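Local coordinates for protein MFP2b (Ascaris suum, PDB 2BJR) that probably enhances the polymerisation of major sperm protein during the amoeboid motility of nematode sperm, and carries a bound zinc ion, at residues T10-P15 against P19-P24; G54-S59 against G75-L80; P314-V319 against E323-A328. One frame throughout, in Å; residues are numbered along the deposited sequence.

How the contacts relate
Contacts 1 and 2 belong to one antiparallel sheet in the first half of the chain. Their centres are 8 Å apart and they touch. Strand 10-15 of contact 1 runs beside strand 76-81 of contact 2. Ala12 N to Val79 O (2.8 Å) and Gly14 O to Ile77 N (3.0 Å) are probable hydrogen bonds between them. Contact 3 lies in the second of the two cytosolic motility protein regions of the chain. Its centre is 32 Å from that of either other contact. The nearest atoms of contacts 1 and 3 are about 19 Å apart. Those of contacts 2 and 3 are about 14 Å apart. All three contacts lie away from the zinc site of His86, Cys174, Cys176 and Cys179.

Contact 1 of 3, residues T10-P15 against P19-P24; sequences TWAFGP and PFPDNP. With SO4 (sulfate ion), chain D.
Phe13, whose carbonyl meets Pro21, uses its amide to hold a sulfate. Phe13 N donates to sulfate O4 at 3.0 Å, with 155° at the hydrogen. A weak second bond runs from the same nitrogen to O2. The ion was probably picked up during crystallisation. No hydrogen bond joins the two segments themselves. The contact is made by the ring of Pro21, whose CG lies 3.7 Å from Phe13 O. Its CB comes equally near that oxygen and also packs on the methyl of Ala12, with Pro21 CB to Ala12 CB at 3.8 Å. The Ala12 methyl touches both groups, with the sulfate lying roughly at a right angle to the proline; Ala12 CB is 3.6 Å from sulfate O3. The Phe13 ring takes another course. Its CG is anti to the backbone N (chi1 174°), and Pro15 CD lies over the outer part of one ring face, 3.6 Å from its plane. Farther along the loop, Asp22 forms salt bridges with Lys83 and Arg199. The backbone of strand 10-15 pairs with strand 76-81. This is an edge strand of an antiparallel sheet, with the proline-rich loop that follows it folded back against it.

Contact 2 of 3, residues G54-S59 against G75-L80; sequences GVIECS and GQIQVL
Ile77 and Cys58 make the closest approach here. Ile77 CD1 rests 3.8 Å from Cys58 CB. The sulfur shares in this packing: Cys58 SG is 3.9 Å from Ile77 CD1. Ile77 also offers its other branch, with CG2 at 4.0 Å from Cys58 SG. Two arms of the isoleucine therefore reach the same cysteine. Cys58 SG (chi1 54°) and Ile77 CG1 (chi1 55°) both stand between their own backbone N and carbonyl carbon. From there Ile77 CG1 carries CD1 onto the cysteine, while CG2, beside the backbone N, reaches the sulfur.

Ile56 adds the second part of the contact. Its CG2 meets Ile77 CD1 at 4.1 Å, and the two isoleucines run past one another in opposite directions. The longer branch of Ile56 is extended and carries its end toward the next inward residue of the other strand. There Ile56 CD1 lies 4.5 Å from Val79 CG2, a looser touch. All four residues are buried, and no hydrogen bond crosses between the segments.

The two strands belong to the same antiparallel sheet but are not neighbours in it. Strands 34-40 and 43-52 lie between them in the order. The sheet curls, so its inner face packs on itself. The segments 55-59 and 76-80 cross almost at right angles (93°), with their axes 9.2 Å apart at closest. The nearest backbone pair is Cys58 CA and Ile77 CA, 8.4 Å apart.

The intervening strands join the packing, with Ala36 against Ile77 and Ala49 against Cys58. Loop residues add to it: Ile16 touches Cys58, Phe20 touches Ile56 and Pro24 touches Val79. Strand 55-62 is held in place by backbone bonds of Glu57 to Trp50 and of Ser59 to Arg48.

Contact 3 of 3, residues P314-V319 against E323-A328; sequences PAVLIV and EILGKA
Ala315 and Gly326 form a hydrogen-bonded pair with two unequal bonds. Gly326 N donates to Ala315 O at 2.8 Å, nearly in line with the carbonyl. The return bond, Ala315 N to Gly326 O, is longer at 3.2 Å. Its donor stands above the carbonyl plane, 53° out of it. The two acceptors Ala315 O and Gly326 O come within 3.3 Å of each other without bonding.

Leu317 and Ile324 form the next such pair. Leu317 N reaches Ile324 O at 2.9 Å. Ile324 N reaches Leu317 O at 3.1 Å, in the carbonyl plane but bent at the hydrogen (136°). Each of these oxygens also takes a CA-H contact: Ile324 O from Val316 CA at 3.4 Å, and Leu317 O from Glu323 CA at 3.5 Å.

These pairs are the rungs of an antiparallel beta hairpin, strands 313-319 and 322-329, within a larger sheet. Its outward-facing backbone groups find other partners. Val316 bonds to Met355, Lys327 to Thr336, and Leu325 N to Gln228 OE1. Glu323 points its carboxylate away from the hairpin, with OE2 in a salt bridge to Arg216 and OE1 accepting from Asp219 N.

The apolar part of Glu323 stays in the contact, with its CG 3.8 Å from Ile318 CD1. On that same face Val316 and Leu325 cross at about a right angle, and both touch Trp286. Leu325 CG lies opposite its backbone N (chi1 179°), which brings CD1 back toward Ala315 O. On the other face, Leu317 and Ile324 pack together and against Ile337.

Contact 1 of 3, residues T10-P15 against P19-P24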
loop_
_atom_site.group_PDB
_atom_site.type_symbol
_atom_site.label_atom_id
_atom_site.label_comp_id
_atom_site.label_asym_id
_atom_site.label_seq_id
_atom_site.Cartn_x
_atom_site.Cartn_y
_atom_site.Cartn_z
ATOM N N THR A 10 -18.241 1.139 6.336
ATOM C CA THR A 10 -18.125 2.522 5.944
ATOM C C THR A 10 -17.474 2.622 4.588
ATOM O O THR A 10 -16.310 2.214 4.404
ATOM C CB THR A 10 -17.278 3.339 6.919
ATOM O OG1 THR A 10 -17.922 3.408 8.186
ATOM C CG2 THR A 10 -17.203 4.780 6.482
ATOM N N TRP A 11 -18.218 3.229 3.680
ATOM C CA TRP A 11 -17.740 3.581 2.359
ATOM C C TRP A 11 -17.517 5.070 2.386
ATOM O O TRP A 11 -18.459 5.883 2.290
ATOM C CB TRP A 11 -18.762 3.152 1.281
ATOM C CG TRP A 11 -18.870 1.674 1.221
ATOM C CD1 TRP A 11 -19.771 0.908 1.869
ATOM C CD2 TRP A 11 -18.018 0.765 0.504
ATOM N NE1 TRP A 11 -19.563 -0.414 1.580
ATOM C CE2 TRP A 11 -18.495 -0.528 0.741
ATOM C CE3 TRP A 11 -16.935 0.919 -0.354
ATOM C CZ2 TRP A 11 -17.905 -1.670 0.195
ATOM C CZ3 TRP A 11 -16.378 -0.212 -0.919
ATOM C CH2 TRP A 11 -16.849 -1.492 -0.631
ATOM N N ALA A 12 -16.261 5.450 2.544
ATOM C CA ALA A 12 -15.899 6.824 2.751
ATOM C C ALA A 12 -15.897 7.652 1.510
ATOM O O ALA A 12 -15.655 7.166 0.416
ATOM C CB ALA A 12 -14.504 6.907 3.444
ATOM N N PHE A 13 -16.098 8.945 1.701
ATOM C CA PHE A 13 -16.178 9.950 0.655
ATOM C C PHE A 13 -14.877 10.020 -0.092
ATOM O O PHE A 13 -13.793 10.230 0.511
ATOM C CB PHE A 13 -16.467 11.306 1.324
ATOM C CG PHE A 13 -16.456 12.499 0.396
ATOM C CD1 PHE A 13 -17.305 12.565 -0.708
ATOM C CD2 PHE A 13 -15.632 13.585 0.671
ATOM C CE1 PHE A 13 -17.312 13.684 -1.528
ATOM C CE2 PHE A 13 -15.631 14.696 -0.151
ATOM C CZ PHE A 13 -16.472 14.744 -1.245
ATOM N N GLY A 14 -14.969 9.921 -1.409
ATOM C CA GLY A 14 -13.782 9.782 -2.249
ATOM C C GLY A 14 -13.756 10.681 -3.448
ATOM O O GLY A 14 -14.005 10.239 -4.545
ATOM N N PRO A 15 -13.503 11.955 -3.262
ATOM C CA PRO A 15 -13.508 12.863 -4.399
ATOM C C PRO A 15 -12.341 12.542 -5.344
ATOM O O PRO A 15 -11.169 12.494 -4.927
ATOM C CB PRO A 15 -13.416 14.256 -3.759
ATOM C CG PRO A 15 -12.987 14.022 -2.381
ATOM C CD PRO A 15 -13.192 12.617 -1.988
ATOM N N PRO A 19 -6.915 13.779 -2.333
ATOM C CA PRO A 19 -6.341 12.695 -1.513
ATOM C C PRO A 19 -7.333 11.730 -0.941
ATOM O O PRO A 19 -8.529 12.029 -0.807
ATOM C CB PRO A 19 -5.589 13.441 -0.418
ATOM C CG PRO A 19 -5.285 14.754 -0.983
ATOM C CD PRO A 19 -6.527 15.107 -1.823
ATOM N N PHE A 20 -6.845 10.519 -0.614
ATOM C CA PHE A 20 -7.681 9.494 -0.063
ATOM C C PHE A 20 -8.218 9.877 1.281
ATOM O O PHE A 20 -7.574 10.606 2.020
ATOM C CB PHE A 20 -6.941 8.151 0.105
ATOM C CG PHE A 20 -6.811 7.367 -1.165
ATOM C CD1 PHE A 20 -5.862 7.739 -2.118
ATOM C CD2 PHE A 20 -7.621 6.292 -1.392
ATOM C CE1 PHE A 20 -5.746 7.043 -3.256
ATOM C CE2 PHE A 20 -7.529 5.581 -2.522
ATOM C CZ PHE A 20 -6.567 5.957 -3.474
ATOM N N PRO A 21 -9.388 9.343 1.609
ATOM C CA PRO A 21 -9.914 9.445 2.977
ATOM C C PRO A 21 -9.045 8.670 3.981
ATOM O O PRO A 21 -8.197 7.847 3.594
ATOM C CB PRO A 21 -11.281 8.803 2.875
ATOM C CG PRO A 21 -11.176 7.864 1.606
ATOM C CD PRO A 21 -10.283 8.579 0.714
ATOM N N ASP A 22 -9.303 8.894 5.266
ATOM C CA ASP A 22 -8.612 8.134 6.296
ATOM C C ASP A 22 -8.794 6.658 6.161
ATOM O O ASP A 22 -9.869 6.161 5.801
ATOM C CB ASP A 22 -9.126 8.496 7.691
ATOM C CG ASP A 22 -8.730 9.885 8.128
ATOM O OD1 ASP A 22 -7.865 10.582 7.544
ATOM O OD2 ASP A 22 -9.307 10.360 9.115
ATOM N N ASN A 23 -7.739 5.935 6.490
ATOM C CA ASN A 23 -7.810 4.486 6.625
ATOM C C ASN A 23 -8.497 3.666 5.497
ATOM O O ASN A 23 -9.352 2.821 5.755
ATOM C CB ASN A 23 -8.454 4.150 7.962
ATOM C CG ASN A 23 -7.676 4.734 9.105
ATOM O OD1 ASN A 23 -6.593 4.239 9.439
ATOM N ND2 ASN A 23 -8.157 5.814 9.645
ATOM N N PRO A 24 -8.091 3.877 4.257
ATOM C CA PRO A 24 -8.705 3.141 3.143
ATOM C C PRO A 24 -8.291 1.661 3.145
ATOM O O PRO A 24 -7.211 1.319 3.677
ATOM C CB PRO A 24 -8.186 3.901 1.926
ATOM C CG PRO A 24 -6.816 4.294 2.371
ATOM C CD PRO A 24 -7.035 4.776 3.798
HETATM S S SO4 D . -16.121 9.982 5.284
HETATM O O1 SO4 D . -16.525 11.141 6.107
HETATM O O2 SO4 D . -14.884 10.375 4.605
HETATM O O3 SO4 D . -15.875 8.843 6.183
HETATM O O4 SO4 D . -17.228 9.631 4.380
#

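Contact 2 of 3, residues G54-S59 against G75-L80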
loop_
_atom_site.group_PDB
_atom_site.type_symbol
_atom_site.label_atom_id
_atom_site.label_comp_id
_atom_site.label_asym_id
_atom_site.label_seq_id
_atom_site.Cartn_x
_atom_site.Cartn_y
_atom_site.Cartn_z
ATOM N N GLY A 54 -0.580 11.581 -5.321
ATOM C CA GLY A 54 -1.181 11.922 -4.059
ATOM C C GLY A 54 -2.689 11.997 -4.020
ATOM O O GLY A 54 -3.253 12.260 -2.958
ATOM N N VAL A 55 -3.330 11.709 -5.142
ATOM C CA VAL A 55 -4.787 11.761 -5.241
ATOM C C VAL A 55 -5.391 10.541 -5.873
ATOM O O VAL A 55 -4.694 9.730 -6.494
ATOM C CB VAL A 55 -5.240 13.033 -6.066
ATOM C CG1 VAL A 55 -4.617 14.269 -5.447
ATOM C CG2 VAL A 55 -4.862 12.900 -7.489
ATOM N N ILE A 56 -6.710 10.409 -5.690
ATOM C CA ILE A 56 -7.492 9.281 -6.161
ATOM C C ILE A 56 -7.621 9.283 -7.689
ATOM O O ILE A 56 -8.055 10.280 -8.298
ATOM C CB ILE A 56 -8.937 9.323 -5.534
ATOM C CG1 ILE A 56 -8.899 9.137 -4.025
ATOM C CG2 ILE A 56 -9.869 8.275 -6.163
ATOM C CD1 ILE A 56 -10.289 9.396 -3.346
ATOM N N GLU A 57 -7.254 8.151 -8.294
ATOM C CA GLU A 57 -7.710 7.762 -9.619
ATOM C C GLU A 57 -8.461 6.467 -9.408
ATOM O O GLU A 57 -8.323 5.808 -8.363
ATOM C CB GLU A 57 -6.534 7.596 -10.566
ATOM C CG GLU A 57 -5.905 8.928 -10.979
ATOM C CD GLU A 57 -4.895 8.843 -12.120
ATOM O OE1 GLU A 57 -4.798 7.815 -12.799
ATOM O OE2 GLU A 57 -4.179 9.828 -12.357
ATOM N N CYS A 58 -9.321 6.086 -10.341
ATOM C CA CYS A 58 -10.118 4.907 -10.171
ATOM C C CYS A 58 -10.619 4.341 -11.501
ATOM O O CYS A 58 -10.530 4.993 -12.549
ATOM C CB CYS A 58 -11.276 5.169 -9.213
ATOM S SG CYS A 58 -12.275 6.608 -9.742
ATOM N N SER A 59 -11.101 3.114 -11.440
ATOM C CA SER A 59 -11.552 2.341 -12.595
ATOM C C SER A 59 -12.708 1.439 -12.240
ATOM O O SER A 59 -12.640 0.691 -11.256
ATOM C CB SER A 59 -10.409 1.491 -13.148
ATOM O OG SER A 59 -10.820 0.713 -14.261
ATOM N N GLY A 75 -17.960 13.470 -9.935
ATOM C CA GLY A 75 -16.860 14.009 -9.146
ATOM C C GLY A 75 -16.347 13.116 -8.009
ATOM O O GLY A 75 -15.239 13.356 -7.520
ATOM N N GLN A 76 -17.143 12.130 -7.593
ATOM C CA GLN A 76 -16.813 11.327 -6.422
ATOM C C GLN A 76 -17.247 9.863 -6.500
ATOM O O GLN A 76 -18.282 9.488 -7.119
ATOM C CB GLN A 76 -17.294 11.979 -5.110
ATOM C CG GLN A 76 -18.758 12.410 -5.026
ATOM C CD GLN A 76 -19.055 13.787 -5.661
ATOM O OE1 GLN A 76 -20.166 13.993 -6.173
ATOM N NE2 GLN A 76 -18.078 14.712 -5.650
ATOM N N ILE A 77 -16.394 9.029 -5.883
ATOM C CA ILE A 77 -16.676 7.646 -5.627
ATOM C C ILE A 77 -16.585 7.431 -4.131
ATOM O O ILE A 77 -16.428 8.394 -3.382
ATOM C CB ILE A 77 -15.658 6.737 -6.344
ATOM C CG1 ILE A 77 -14.213 7.100 -5.956
ATOM C CG2 ILE A 77 -15.816 6.831 -7.856
ATOM C CD1 ILE A 77 -13.265 5.902 -6.053
ATOM N N GLN A 78 -16.714 6.195 -3.709
ATOM C CA GLN A 78 -16.460 5.850 -2.302
ATOM C C GLN A 78 -15.320 4.840 -2.217
ATOM O O GLN A 78 -15.173 4.021 -3.140
ATOM C CB GLN A 78 -17.703 5.317 -1.648
ATOM C CG GLN A 78 -18.744 6.412 -1.403
ATOM C CD GLN A 78 -20.119 5.872 -1.171
ATOM O OE1 GLN A 78 -20.731 5.394 -2.100
ATOM N NE2 GLN A 78 -20.637 6.005 0.044
ATOM N N VAL A 79 -14.546 4.940 -1.132
ATOM C CA VAL A 79 -13.439 4.014 -0.822
ATOM C C VAL A 79 -13.712 3.363 0.502
ATOM O O VAL A 79 -14.106 4.029 1.506
ATOM C CB VAL A 79 -12.095 4.747 -0.834
ATOM C CG1 VAL A 79 -10.913 3.788 -0.504
ATOM C CG2 VAL A 79 -11.887 5.370 -2.209
ATOM N N LEU A 80 -13.660 2.054 0.504
ATOM C CA LEU A 80 -13.875 1.299 1.726
ATOM C C LEU A 80 -12.891 1.783 2.793
ATOM O O LEU A 80 -11.702 2.013 2.511
ATOM C CB LEU A 80 -13.662 -0.163 1.490
ATOM C CG LEU A 80 -14.035 -1.135 2.616
ATOM C CD1 LEU A 80 -15.515 -1.011 3.002
ATOM C CD2 LEU A 80 -13.744 -2.535 2.123
#

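Contact 3 of 3, residues P314-V319 against E323-A328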
loop_
_atom_site.group_PDB
_atom_site.type_symbol
_atom_site.label_atom_id
_atom_site.label_comp_id
_atom_site.label_asym_id
_atom_site.label_seq_id
_atom_site.Cartn_x
_atom_site.Cartn_y
_atom_site.Cartn_z
ATOM N N PRO A 314 14.217 2.245 -1.015
ATOM C CA PRO A 314 14.644 3.396 -0.228
ATOM C C PRO A 314 16.184 3.393 -0.089
ATOM O O PRO A 314 16.753 2.332 0.104
ATOM C CB PRO A 314 13.981 3.154 1.168
ATOM C CG PRO A 314 13.061 2.039 0.987
ATOM C CD PRO A 314 13.616 1.210 -0.141
ATOM N N ALA A 315 16.816 4.558 -0.109
ATOM C CA ALA A 315 18.282 4.647 -0.084
ATOM C C ALA A 315 18.706 5.993 0.446
ATOM O O ALA A 315 18.144 7.017 0.084
ATOM C CB ALA A 315 18.833 4.445 -1.451
ATOM N N VAL A 316 19.702 5.987 1.321
ATOM C CA VAL A 316 20.356 7.192 1.738
ATOM C C VAL A 316 21.529 7.407 0.779
ATOM O O VAL A 316 22.385 6.521 0.621
ATOM C CB VAL A 316 20.888 7.031 3.175
ATOM C CG1 VAL A 316 21.640 8.248 3.598
ATOM C CG2 VAL A 316 19.747 6.737 4.147
ATOM N N LEU A 317 21.555 8.568 0.147
ATOM C CA LEU A 317 22.618 9.000 -0.744
ATOM C C LEU A 317 23.613 9.843 0.034
ATOM O O LEU A 317 23.248 10.486 1.016
ATOM C CB LEU A 317 22.052 9.881 -1.861
ATOM C CG LEU A 317 21.362 9.183 -3.033
ATOM C CD1 LEU A 317 20.130 8.479 -2.561
ATOM C CD2 LEU A 317 21.061 10.181 -4.133
ATOM N N ILE A 318 24.863 9.837 -0.423
ATOM C CA ILE A 318 25.870 10.772 0.055
ATOM C C ILE A 318 26.070 11.855 -0.998
ATOM O O ILE A 318 26.539 11.566 -2.091
ATOM C CB ILE A 318 27.222 10.055 0.299
ATOM C CG1 ILE A 318 27.054 8.882 1.255
ATOM C CG2 ILE A 318 28.262 11.039 0.809
ATOM C CD1 ILE A 318 26.446 9.240 2.590
ATOM N N VAL A 319 25.678 13.077 -0.671
ATOM C CA VAL A 319 25.700 14.221 -1.566
ATOM C C VAL A 319 26.402 15.376 -0.850
ATOM O O VAL A 319 25.974 15.808 0.235
ATOM C CB VAL A 319 24.258 14.659 -1.917
ATOM C CG1 VAL A 319 24.241 15.985 -2.746
ATOM C CG2 VAL A 319 23.575 13.592 -2.645
ATOM N N GLU A 323 24.468 13.010 4.297
ATOM C CA GLU A 323 23.518 11.907 4.197
ATOM C C GLU A 323 22.117 12.447 3.952
ATOM O O GLU A 323 21.717 13.375 4.623
ATOM C CB GLU A 323 23.508 11.157 5.500
ATOM C CG GLU A 323 24.829 10.464 5.815
ATOM C CD GLU A 323 25.037 10.172 7.278
ATOM O OE1 GLU A 323 24.321 10.729 8.120
ATOM O OE2 GLU A 323 25.941 9.356 7.571
ATOM N N ILE A 324 21.370 11.830 3.038
ATOM C CA ILE A 324 20.053 12.329 2.633
ATOM C C ILE A 324 19.225 11.208 2.036
ATOM O O ILE A 324 19.672 10.496 1.142
ATOM C CB ILE A 324 20.189 13.521 1.685
ATOM C CG1 ILE A 324 18.820 14.070 1.244
ATOM C CG2 ILE A 324 21.021 13.168 0.465
ATOM C CD1 ILE A 324 18.079 14.690 2.351
ATOM N N LEU A 325 18.000 11.049 2.546
ATOM C CA LEU A 325 17.139 9.959 2.155
ATOM C C LEU A 325 16.369 10.234 0.840
ATOM O O LEU A 325 15.659 11.245 0.710
ATOM C CB LEU A 325 16.168 9.650 3.279
ATOM C CG LEU A 325 15.160 8.548 3.050
ATOM C CD1 LEU A 325 15.870 7.228 2.825
ATOM C CD2 LEU A 325 14.155 8.376 4.183
ATOM N N GLY A 326 16.528 9.298 -0.091
ATOM C CA GLY A 326 15.782 9.290 -1.349
ATOM C C GLY A 326 15.558 7.875 -1.863
ATOM O O GLY A 326 15.084 7.000 -1.148
ATOM N N LYS A 327 15.817 7.650 -3.130
ATOM C CA LYS A 327 15.412 6.372 -3.729
ATOM C C LYS A 327 16.540 5.811 -4.605
ATOM O O LYS A 327 17.388 6.566 -5.069
ATOM C CB LYS A 327 14.104 6.585 -4.518
ATOM C CG LYS A 327 14.299 7.359 -5.885
ATOM C CD LYS A 327 12.944 7.785 -6.484
ATOM C CE LYS A 327 13.126 8.530 -7.828
ATOM N NZ LYS A 327 13.406 7.557 -8.964
ATOM N N ALA A 328 16.514 4.508 -4.888
ATOM C CA ALA A 328 17.476 3.897 -5.833
ATOM C C ALA A 328 16.808 2.756 -6.560
ATOM O O ALA A 328 15.876 2.107 -6.043
ATOM C CB ALA A 328 18.720 3.370 -5.101
#